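Local coordinates for 6-aminohexanoate-dimer hydrolase (Bacillus anthracis, PDB 4GB7), which probably hydrolyses the amide bond of linear 6-aminohexanoate dimers, as a putative member of the serine beta-lactamase-like hydrolases, at residues Gln183-Met188 against Tyr355-Trp359; Pro227-Tyr231 against Asp292-Gln298; Leu316-Asn320 against Ile333-Lys338. All blocks are in the same frame, centred on the assembly; numbering follows the deposited sequence. Where two conformers were deposited one is given.

Contact 1 (Gln183-Met188 against Tyr355-Trp359); sequences QQLMDM and YHNQW
Asp-187 and His-356 run alongside each other in the same direction, with carboxylate and imidazole planes turned 39° apart. ND1 of His-356 donates to Asp-187 OD1 over 2.6 Å, reaching it on the syn side, while OD1 stays close to the ring plane at the imidazole edge. Asp-187 OD1 also takes the backbone N-H of Asn-357 at 3.0 Å, nearly along its C-O axis. CG of Asp-187 stands anti to its own carbonyl carbon (chi1 -70°), which carries OD1 over to the turn.

Gln-183 NE2 gives one hydrogen to Asp-187 OD2, from above the carboxylate plane, and the other to Asn-357 OD1 at 2.8 Å. The two amides are twisted 63° against each other. Within 355-359, the ND2 of Asn-357 lies over the centre of the His-356 ring.

Gln-358 turns its amide back to the helix end, where NE2 donates to Met-186 O at 2.9 Å from above the carbonyl plane; its OE1 bonds to Thr-254. The selenomethionine Met-188, whose positive phi closes a Schellman motif, brings CG to 3.3 Å from Tyr-355 CE1. Gln-358 and Met-188 also touch Lys-143, the lysine of what looks like the SxxK motif of serine beta-lactamase relatives.

The type I' turn 356-359 is therefore held by polar groups of helix 182-186 and the residue that follows it. With two donors on OD1 and one on OD2, the Asp-187 carboxylate is probably ionised, and its bonds fix the rotation of both the imidazole and the Gln-183 amide.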
loop_
_atom_site.group_PDB
_atom_site.type_symbol
_atom_site.label_atom_id
_atom_site.label_comp_id
_atom_site.label_asym_id
_atom_site.label_seq_id
_atom_site.Cartn_x
_atom_site.Cartn_y
_atom_site.Cartn_z
ATOM N N GLN A 183 -17.735 5.750 -2.699
ATOM C CA GLN A 183 -17.207 5.321 -3.978
ATOM C C GLN A 183 -16.187 6.316 -4.542
ATOM O O GLN A 183 -15.131 5.900 -5.035
ATOM C CB GLN A 183 -18.325 4.976 -4.980
ATOM C CG GLN A 183 -17.789 4.234 -6.210
ATOM C CD GLN A 183 -17.138 2.898 -5.855
ATOM O OE1 GLN A 183 -17.752 2.041 -5.250
ATOM N NE2 GLN A 183 -15.888 2.717 -6.261
ATOM N N GLN A 184 -16.495 7.608 -4.471
ATOM C CA GLN A 184 -15.529 8.667 -4.862
ATOM C C GLN A 184 -14.224 8.591 -4.106
ATOM O O GLN A 184 -13.124 8.754 -4.694
ATOM C CB GLN A 184 -16.184 10.056 -4.785
ATOM C CG GLN A 184 -17.203 10.205 -5.909
ATOM C CD GLN A 184 -18.191 11.381 -5.690
ATOM O OE1 GLN A 184 -18.264 11.990 -4.572
ATOM N NE2 GLN A 184 -18.966 11.687 -6.719
ATOM N N LEU A 185 -14.325 8.334 -2.807
ATOM C CA LEU A 185 -13.134 8.149 -1.960
ATOM C C LEU A 185 -12.347 6.908 -2.397
ATOM O O LEU A 185 -11.076 6.960 -2.598
ATOM C CB LEU A 185 -13.526 8.076 -0.481
ATOM C CG LEU A 185 -14.118 9.327 0.143
ATOM C CD1 LEU A 185 -14.876 9.023 1.434
ATOM C CD2 LEU A 185 -13.093 10.411 0.434
HETATM N N MSE A 186 -13.060 5.799 -2.526
HETATM C CA MSE A 186 -12.482 4.528 -3.030
HETATM C C MSE A 186 -11.716 4.694 -4.356
HETATM O O MSE A 186 -10.645 4.072 -4.569
HETATM C CB MSE A 186 -13.581 3.469 -3.191
HETATM C CG MSE A 186 -14.135 2.895 -1.897
HETATM SE SE MSE A 186 -12.846 1.681 -1.123
HETATM C CE MSE A 186 -13.515 0.121 -1.997
ATOM N N ASP A 187 -12.238 5.556 -5.235
ATOM C CA ASP A 187 -11.640 5.774 -6.548
ATOM C C ASP A 187 -10.679 6.968 -6.624
ATOM O O ASP A 187 -10.252 7.338 -7.735
ATOM C CB ASP A 187 -12.748 5.906 -7.617
ATOM C CG ASP A 187 -13.470 4.580 -7.881
ATOM O OD1 ASP A 187 -12.840 3.528 -7.673
ATOM O OD2 ASP A 187 -14.667 4.603 -8.225
HETATM N N MSE A 188 -10.373 7.591 -5.486
HETATM C CA MSE A 188 -9.443 8.703 -5.457
HETATM C C MSE A 188 -9.926 9.842 -6.391
HETATM O O MSE A 188 -9.198 10.388 -7.161
HETATM C CB MSE A 188 -8.027 8.228 -5.803
HETATM C CG MSE A 188 -7.410 7.495 -4.668
HETATM SE SE MSE A 188 -7.167 8.382 -3.042
HETATM C CE MSE A 188 -5.848 7.182 -2.303
ATOM N N TYR A 355 -7.584 3.547 -12.124
ATOM C CA TYR A 355 -7.521 3.345 -10.677
ATOM C C TYR A 355 -8.933 3.068 -10.172
ATOM O O TYR A 355 -9.858 3.822 -10.496
ATOM C CB TYR A 355 -6.999 4.579 -10.009
ATOM C CG TYR A 355 -6.714 4.477 -8.516
ATOM C CD1 TYR A 355 -7.720 4.600 -7.576
ATOM C CD2 TYR A 355 -5.396 4.261 -8.048
ATOM C CE1 TYR A 355 -7.437 4.582 -6.211
ATOM C CE2 TYR A 355 -5.115 4.219 -6.692
ATOM C CZ TYR A 355 -6.131 4.339 -5.774
ATOM O OH TYR A 355 -5.838 4.368 -4.436
ATOM N N HIS A 356 -9.084 2.012 -9.379
ATOM C CA HIS A 356 -10.396 1.610 -8.876
ATOM C C HIS A 356 -10.236 0.969 -7.511
ATOM O O HIS A 356 -9.438 0.043 -7.347
ATOM C CB HIS A 356 -11.051 0.635 -9.858
ATOM C CG HIS A 356 -12.537 0.408 -9.615
ATOM N ND1 HIS A 356 -13.333 1.313 -8.989
ATOM C CD2 HIS A 356 -13.355 -0.631 -9.996
ATOM C CE1 HIS A 356 -14.587 0.842 -8.933
ATOM N NE2 HIS A 356 -14.617 -0.333 -9.569
ATOM N N ASN A 357 -10.971 1.465 -6.514
ATOM C CA ASN A 357 -11.051 0.840 -5.200
ATOM C C ASN A 357 -9.702 0.571 -4.528
ATOM O O ASN A 357 -9.460 -0.480 -3.927
ATOM C CB ASN A 357 -11.893 -0.457 -5.338
ATOM C CG ASN A 357 -13.330 -0.163 -5.758
ATOM O OD1 ASN A 357 -13.860 0.912 -5.439
ATOM N ND2 ASN A 357 -13.951 -1.101 -6.495
ATOM N N GLN A 358 -8.841 1.564 -4.628
ATOM C CA GLN A 358 -7.519 1.615 -4.001
ATOM C C GLN A 358 -6.436 0.870 -4.766
ATOM O O GLN A 358 -5.298 0.792 -4.289
ATOM C CB GLN A 358 -7.532 1.274 -2.503
ATOM C CG GLN A 358 -8.601 2.041 -1.677
ATOM C CD GLN A 358 -8.260 3.520 -1.499
ATOM O OE1 GLN A 358 -7.478 3.892 -0.621
ATOM N NE2 GLN A 358 -8.907 4.388 -2.304
ATOM N N TRP A 359 -6.781 0.347 -5.949
ATOM C CA TRP A 359 -5.817 -0.378 -6.827
ATOM C C TRP A 359 -5.528 0.345 -8.159
ATOM O O TRP A 359 -6.415 0.936 -8.796
ATOM C CB TRP A 359 -6.353 -1.765 -7.180
ATOM C CG TRP A 359 -6.419 -2.686 -6.012
ATOM C CD1 TRP A 359 -7.485 -2.873 -5.133
ATOM C CD2 TRP A 359 -5.422 -3.642 -5.622
ATOM N NE1 TRP A 359 -7.188 -3.817 -4.223
ATOM C CE2 TRP A 359 -5.946 -4.321 -4.467
ATOM C CE3 TRP A 359 -4.130 -3.965 -6.073
ATOM C CZ2 TRP A 359 -5.228 -5.279 -3.782
ATOM C CZ3 TRP A 359 -3.432 -4.943 -5.390
ATOM C CH2 TRP A 359 -3.973 -5.596 -4.259
HETATM O O HOH W 1 -10.319 6.620 -10.286
#

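Contact 2 (Pro227-Tyr231 against Asp292-Gln298); sequences PMKIY and DETKIEQ
The ring of Tyr-231 has a water over one face, offset toward the rim, and Ile-296 beside it, approaching obliquely. The two side chains run at about a right angle, with Ile-296 CG2 3.9 Å from Tyr-231 CE1 and CD1 3.6 Å from the phenol OH, which bonds to Arg-262.

The flat carboxylate of Asp-292 is gripped at both oxygens. Asp-292 OD2 accepts the backbone N-H of Ile-230 at 2.8 Å, on the anti side and almost straight (167°), and takes a hydrogen from the water over the tyrosine ring, which accepts from Tyr-231 N. Within the loop, Thr-294 OG1 reaches Asp-292 OD1 on the syn side at 2.8 Å, and the backbone N atoms of Thr-294 and Ile-296 come to OD1 from opposite sides of the carboxylate plane, each well out of it. A first torsion of 72° sets the carboxylate between the Asp-292 backbone N and carbonyl carbon, where it can serve both segments.

Ile-230 packs its CD1 against the loop, 3.4 Å from Glu-297 O and near Gln-298 CG.

Asp-292 thus combines an Asx turn, within the type I turn 292-295, with an acceptor for the start of helix 230-235. Lys-229 holds the N-cap position, and the loop carboxylate binds one of the first N-H groups directly and the next through water, joining the helix start to the loop between strands 287-290 and 303-305.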
loop_
_atom_site.group_PDB
_atom_site.type_symbol
_atom_site.label_atom_id
_atom_site.label_comp_id
_atom_site.label_asym_id
_atom_site.label_seq_id
_atom_site.Cartn_x
_atom_site.Cartn_y
_atom_site.Cartn_z
ATOM N N PRO A 227 -2.055 20.168 12.002
ATOM C CA PRO A 227 -2.862 19.107 12.625
ATOM C C PRO A 227 -2.138 18.375 13.759
ATOM O O PRO A 227 -0.914 18.119 13.669
ATOM C CB PRO A 227 -3.187 18.204 11.419
ATOM C CG PRO A 227 -2.000 18.381 10.525
ATOM C CD PRO A 227 -1.801 19.871 10.578
HETATM N N MSE A 228 -2.877 18.034 14.823
HETATM C CA MSE A 228 -2.306 17.341 15.987
HETATM C C MSE A 228 -2.611 15.847 16.017
HETATM O O MSE A 228 -1.990 15.108 16.763
HETATM C CB MSE A 228 -2.784 18.008 17.298
HETATM C CG MSE A 228 -2.402 19.512 17.466
HETATM SE SE MSE A 228 -0.462 19.758 17.515
HETATM C CE MSE A 228 -0.153 19.092 19.347
ATOM N N LYS A 229 -3.560 15.435 15.179
ATOM C CA LYS A 229 -3.936 14.057 14.993
ATOM C C LYS A 229 -4.463 13.948 13.575
ATOM O O LYS A 229 -4.802 14.950 12.971
ATOM C CB LYS A 229 -4.979 13.669 16.019
ATOM C CG LYS A 229 -6.282 14.413 15.908
ATOM C CD LYS A 229 -7.220 13.992 17.022
ATOM C CE LYS A 229 -8.565 14.657 16.903
ATOM N NZ LYS A 229 -9.561 14.043 17.811
ATOM N N ILE A 230 -4.556 12.730 13.045
ATOM C CA ILE A 230 -4.951 12.513 11.643
ATOM C C ILE A 230 -6.295 13.179 11.289
ATOM O O ILE A 230 -6.428 13.805 10.233
ATOM C CB ILE A 230 -4.949 11.002 11.306
ATOM C CG1 ILE A 230 -3.523 10.445 11.332
ATOM C CG2 ILE A 230 -5.582 10.728 9.931
ATOM C CD1 ILE A 230 -3.526 8.929 11.344
ATOM N N TYR A 231 -7.290 13.065 12.156
ATOM C CA TYR A 231 -8.559 13.639 11.809
ATOM C C TYR A 231 -8.536 15.156 11.673
ATOM O O TYR A 231 -9.344 15.726 10.906
ATOM C CB TYR A 231 -9.629 13.213 12.808
ATOM C CG TYR A 231 -9.898 11.713 12.917
ATOM C CD1 TYR A 231 -9.578 10.825 11.896
ATOM C CD2 TYR A 231 -10.483 11.189 14.043
ATOM C CE1 TYR A 231 -9.837 9.482 12.002
ATOM C CE2 TYR A 231 -10.759 9.821 14.150
ATOM C CZ TYR A 231 -10.431 8.971 13.136
ATOM O OH TYR A 231 -10.703 7.622 13.221
ATOM N N ASP A 292 -1.144 7.894 14.939
ATOM C CA ASP A 292 -0.987 9.199 15.566
ATOM C C ASP A 292 -0.985 9.057 17.104
ATOM O O ASP A 292 -1.086 7.945 17.651
ATOM C CB ASP A 292 -2.028 10.219 14.990
ATOM C CG ASP A 292 -3.433 9.980 15.428
ATOM O OD1 ASP A 292 -3.635 9.293 16.430
ATOM O OD2 ASP A 292 -4.353 10.561 14.756
ATOM N N GLU A 293 -0.851 10.186 17.799
ATOM C CA GLU A 293 -0.694 10.169 19.251
ATOM C C GLU A 293 -1.973 9.705 19.936
ATOM O O GLU A 293 -1.940 9.329 21.111
ATOM C CB GLU A 293 -0.350 11.541 19.748
ATOM C CG GLU A 293 1.014 12.048 19.390
ATOM C CD GLU A 293 1.079 13.556 19.595
ATOM O OE1 GLU A 293 0.643 14.358 18.698
ATOM O OE2 GLU A 293 1.552 13.930 20.691
ATOM N N THR A 294 -3.088 9.737 19.204
ATOM C CA THR A 294 -4.349 9.228 19.709
ATOM C C THR A 294 -4.625 7.759 19.395
ATOM O O THR A 294 -5.705 7.248 19.671
ATOM C CB THR A 294 -5.537 10.137 19.329
ATOM O OG1 THR A 294 -5.881 10.021 17.950
ATOM C CG2 THR A 294 -5.243 11.580 19.729
ATOM N N LYS A 295 -3.598 7.063 18.895
ATOM C CA LYS A 295 -3.677 5.643 18.525
ATOM C C LYS A 295 -4.632 5.363 17.352
ATOM O O LYS A 295 -5.092 4.212 17.132
ATOM C CB LYS A 295 -3.964 4.747 19.738
ATOM C CG LYS A 295 -2.996 4.907 20.902
ATOM C CD LYS A 295 -1.506 4.762 20.501
ATOM C CE LYS A 295 -1.104 3.549 19.601
ATOM N NZ LYS A 295 -1.159 2.237 20.350
ATOM N N ILE A 296 -4.871 6.406 16.556
ATOM C CA ILE A 296 -5.547 6.239 15.268
ATOM C C ILE A 296 -4.514 5.881 14.220
ATOM O O ILE A 296 -3.524 6.604 14.019
ATOM C CB ILE A 296 -6.323 7.510 14.855
ATOM C CG1 ILE A 296 -7.484 7.786 15.815
ATOM C CG2 ILE A 296 -6.830 7.411 13.431
ATOM C CD1 ILE A 296 -8.507 6.692 15.955
ATOM N N GLU A 297 -4.781 4.792 13.492
ATOM C CA GLU A 297 -3.822 4.283 12.533
ATOM C C GLU A 297 -3.730 5.191 11.288
ATOM O O GLU A 297 -4.717 5.768 10.871
ATOM C CB GLU A 297 -4.201 2.881 12.032
ATOM C CG GLU A 297 -4.377 1.823 13.116
ATOM C CD GLU A 297 -5.746 1.723 13.716
ATOM O OE1 GLU A 297 -6.597 2.620 13.485
ATOM O OE2 GLU A 297 -5.918 0.754 14.519
ATOM N N GLN A 298 -2.522 5.315 10.722
ATOM C CA GLN A 298 -2.348 5.820 9.360
ATOM C C GLN A 298 -2.844 4.751 8.405
ATOM O O GLN A 298 -2.050 3.932 7.957
ATOM C CB GLN A 298 -0.861 6.039 9.029
ATOM C CG GLN A 298 -0.206 7.118 9.822
ATOM C CD GLN A 298 1.263 7.208 9.520
ATOM O OE1 GLN A 298 1.819 6.352 8.822
ATOM N NE2 GLN A 298 1.903 8.209 10.070
HETATM O O HOH W 2 -6.965 11.232 14.461
#

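Contact 3 (Leu316-Asn320 against Ile333-Lys338); sequences LLLNN and ITEDIK
Thr-334 faces the end of helix 307-318 with both branches of its side chain, methyl to the apolar side and hydroxyl to the polar one. The methyl is the tightly packed half. Thr-334 CG2 lies 3.1 Å from the carbonyl O of Leu-317 and 4.1 Å from Leu-317 CB. Leu-317 was modelled in two conformers; in one of them its CD2 leans onto Thr-334 CG2 and onto Ile-333 CG2, so the details of that branch are doubtful. Trp-359 and Ile-381 also touch Leu-317, and Phe-369 touches Thr-334.

Toward solvent the contact is polar and more open. OD1 of Asn-320 accepts from two side chains, both crossing the asparagine at about a right angle. Thr-334 OG1 donates to Asn-320 OD1 over a short 2.5 Å, tilted 20° from the carbonyl plane, and Lys-338 NZ, 3.2 Å from Asn-320 OD1, lies in that plane, on a lone pair. The exposed lysine bends at chi3 (-67°) to bring its ammonium group back to the helix end, where a water accepting from Lys-338 NZ at 3.1 Å donates to Leu-318 O. The ammonium charge would probably polarise the Asn-320 carbonyl.

Asn-320 occupies the C-prime position of a Schellman motif, with positive phi and its N bonded to Leu-317 O at 2.9 Å. The capping asparagine thus bonds two residues one turn apart on helix 332-338, joining two consecutive helices, linked by a short loop containing the strands 322-323 and 326-327, packed beside the five-stranded sheet of the beta-lactamase-like fold.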
loop_
_atom_site.group_PDB
_atom_site.type_symbol
_atom_site.label_atom_id
_atom_site.label_comp_id
_atom_site.label_asym_id
_atom_site.label_seq_id
_atom_site.Cartn_x
_atom_site.Cartn_y
_atom_site.Cartn_z
ATOM N N LEU A 316 -4.433 -14.429 -2.060
ATOM C CA LEU A 316 -5.854 -14.360 -1.746
ATOM C C LEU A 316 -6.603 -13.606 -2.832
ATOM O O LEU A 316 -7.677 -14.045 -3.273
ATOM C CB LEU A 316 -6.079 -13.673 -0.408
ATOM C CG LEU A 316 -7.527 -13.525 0.051
ATOM C CD1 LEU A 316 -8.158 -14.888 0.271
ATOM C CD2 LEU A 316 -7.600 -12.648 1.293
ATOM N N LEU A 317 -6.022 -12.508 -3.300
ATOM C CA LEU A 317 -6.649 -11.687 -4.320
ATOM C C LEU A 317 -6.553 -12.360 -5.681
ATOM O O LEU A 317 -7.480 -12.325 -6.478
ATOM C CB LEU A 317 -6.041 -10.295 -4.318
ATOM C CG LEU A 317 -6.652 -9.401 -3.236
ATOM C CD1 LEU A 317 -5.697 -8.293 -2.857
ATOM C CD2 LEU A 317 -8.025 -8.868 -3.676
ATOM N N LEU A 318 -5.429 -13.014 -5.938
ATOM C CA LEU A 318 -5.319 -13.806 -7.137
ATOM C C LEU A 318 -6.443 -14.847 -7.210
ATOM O O LEU A 318 -6.998 -15.101 -8.283
ATOM C CB LEU A 318 -3.922 -14.413 -7.232
ATOM C CG LEU A 318 -3.609 -15.148 -8.498
ATOM C CD1 LEU A 318 -3.673 -14.216 -9.748
ATOM C CD2 LEU A 318 -2.232 -15.822 -8.340
ATOM N N ASN A 319 -6.845 -15.351 -6.050
ATOM C CA ASN A 319 -7.916 -16.332 -5.926
ATOM C C ASN A 319 -9.232 -15.700 -5.602
ATOM O O ASN A 319 -10.128 -16.368 -5.071
ATOM C CB ASN A 319 -7.546 -17.363 -4.866
ATOM C CG ASN A 319 -6.315 -18.178 -5.234
ATOM O OD1 ASN A 319 -5.572 -18.580 -4.353
ATOM N ND2 ASN A 319 -6.098 -18.431 -6.524
ATOM N N ASN A 320 -9.382 -14.425 -5.957
ATOM C CA ASN A 320 -10.688 -13.766 -5.858
ATOM C C ASN A 320 -11.313 -13.802 -4.461
ATOM O O ASN A 320 -12.555 -13.863 -4.294
ATOM C CB ASN A 320 -11.633 -14.312 -6.928
ATOM C CG ASN A 320 -11.011 -14.262 -8.313
ATOM O OD1 ASN A 320 -10.482 -13.212 -8.728
ATOM N ND2 ASN A 320 -11.020 -15.395 -9.017
ATOM N N ILE A 333 -13.985 -7.684 -5.514
ATOM C CA ILE A 333 -12.831 -6.805 -5.470
ATOM C C ILE A 333 -12.040 -7.012 -6.722
ATOM O O ILE A 333 -11.793 -6.084 -7.490
ATOM C CB ILE A 333 -11.919 -6.993 -4.220
ATOM C CG1 ILE A 333 -12.677 -6.616 -2.954
ATOM C CG2 ILE A 333 -10.657 -6.103 -4.316
ATOM C CD1 ILE A 333 -12.068 -7.065 -1.647
ATOM N N THR A 334 -11.661 -8.248 -6.959
ATOM C CA THR A 334 -10.842 -8.536 -8.130
ATOM C C THR A 334 -11.672 -8.507 -9.430
ATOM O O THR A 334 -11.171 -8.044 -10.465
ATOM C CB THR A 334 -10.133 -9.897 -7.969
ATOM O OG1 THR A 334 -11.117 -10.922 -7.818
ATOM C CG2 THR A 334 -9.279 -9.873 -6.740
ATOM N N GLU A 335 -12.939 -8.947 -9.375
ATOM C CA GLU A 335 -13.796 -8.967 -10.545
ATOM C C GLU A 335 -13.916 -7.545 -11.098
ATOM O O GLU A 335 -13.766 -7.299 -12.292
ATOM C CB GLU A 335 -15.218 -9.480 -10.204
ATOM C CG GLU A 335 -16.083 -9.666 -11.448
ATOM C CD GLU A 335 -17.481 -10.219 -11.188
ATOM O OE1 GLU A 335 -18.051 -9.969 -10.109
ATOM O OE2 GLU A 335 -18.020 -10.875 -12.103
ATOM N N ASP A 336 -14.223 -6.612 -10.213
ATOM C CA ASP A 336 -14.456 -5.230 -10.629
ATOM C C ASP A 336 -13.182 -4.585 -11.183
ATOM O O ASP A 336 -13.227 -3.841 -12.167
ATOM C CB ASP A 336 -15.009 -4.388 -9.486
ATOM C CG ASP A 336 -16.444 -4.754 -9.133
ATOM O OD1 ASP A 336 -17.035 -5.616 -9.815
ATOM O OD2 ASP A 336 -16.977 -4.184 -8.141
ATOM N N ILE A 337 -12.049 -4.896 -10.572
ATOM C CA ILE A 337 -10.798 -4.401 -11.055
ATOM C C ILE A 337 -10.499 -4.910 -12.445
ATOM O O ILE A 337 -10.121 -4.133 -13.339
ATOM C CB ILE A 337 -9.658 -4.739 -10.102
ATOM C CG1 ILE A 337 -9.795 -3.896 -8.822
ATOM C CG2 ILE A 337 -8.332 -4.522 -10.786
ATOM C CD1 ILE A 337 -9.021 -4.445 -7.623
ATOM N N LYS A 338 -10.676 -6.216 -12.643
ATOM C CA LYS A 338 -10.360 -6.841 -13.933
ATOM C C LYS A 338 -11.285 -6.397 -15.054
ATOM O O LYS A 338 -10.909 -6.427 -16.193
ATOM C CB LYS A 338 -10.269 -8.359 -13.775
ATOM C CG LYS A 338 -9.060 -8.732 -12.884
ATOM C CD LYS A 338 -8.815 -10.233 -12.776
ATOM C CE LYS A 338 -9.930 -10.935 -12.025
ATOM N NZ LYS A 338 -9.588 -12.353 -11.699
HETATM O O HOH W 3 -7.082 -13.897 -10.654
#

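Along the chain, segment 183-188 comes first, and contact 1 closes the longest loop by meeting 355-359 after 166 intervening residues. Both other contacts are nested inside that loop, one after the other. Contact 2 closes first, joining the start of helix 230-235 to the loop after strand 287-290; contact 3 then ties the end of helix 307-318 to helix 332-338. Contacts 1 and 3 touch: Trp-359 packs on Leu-317 and Ile-337, and His-356 approaches Asp-336, so the turn of contact 1 rests on the two helices of contact 3. Contact 2 stands apart, its nearest atoms about 10 Å from contact 1 and about 17 Å from contact 3, across the chain's centre from the latter.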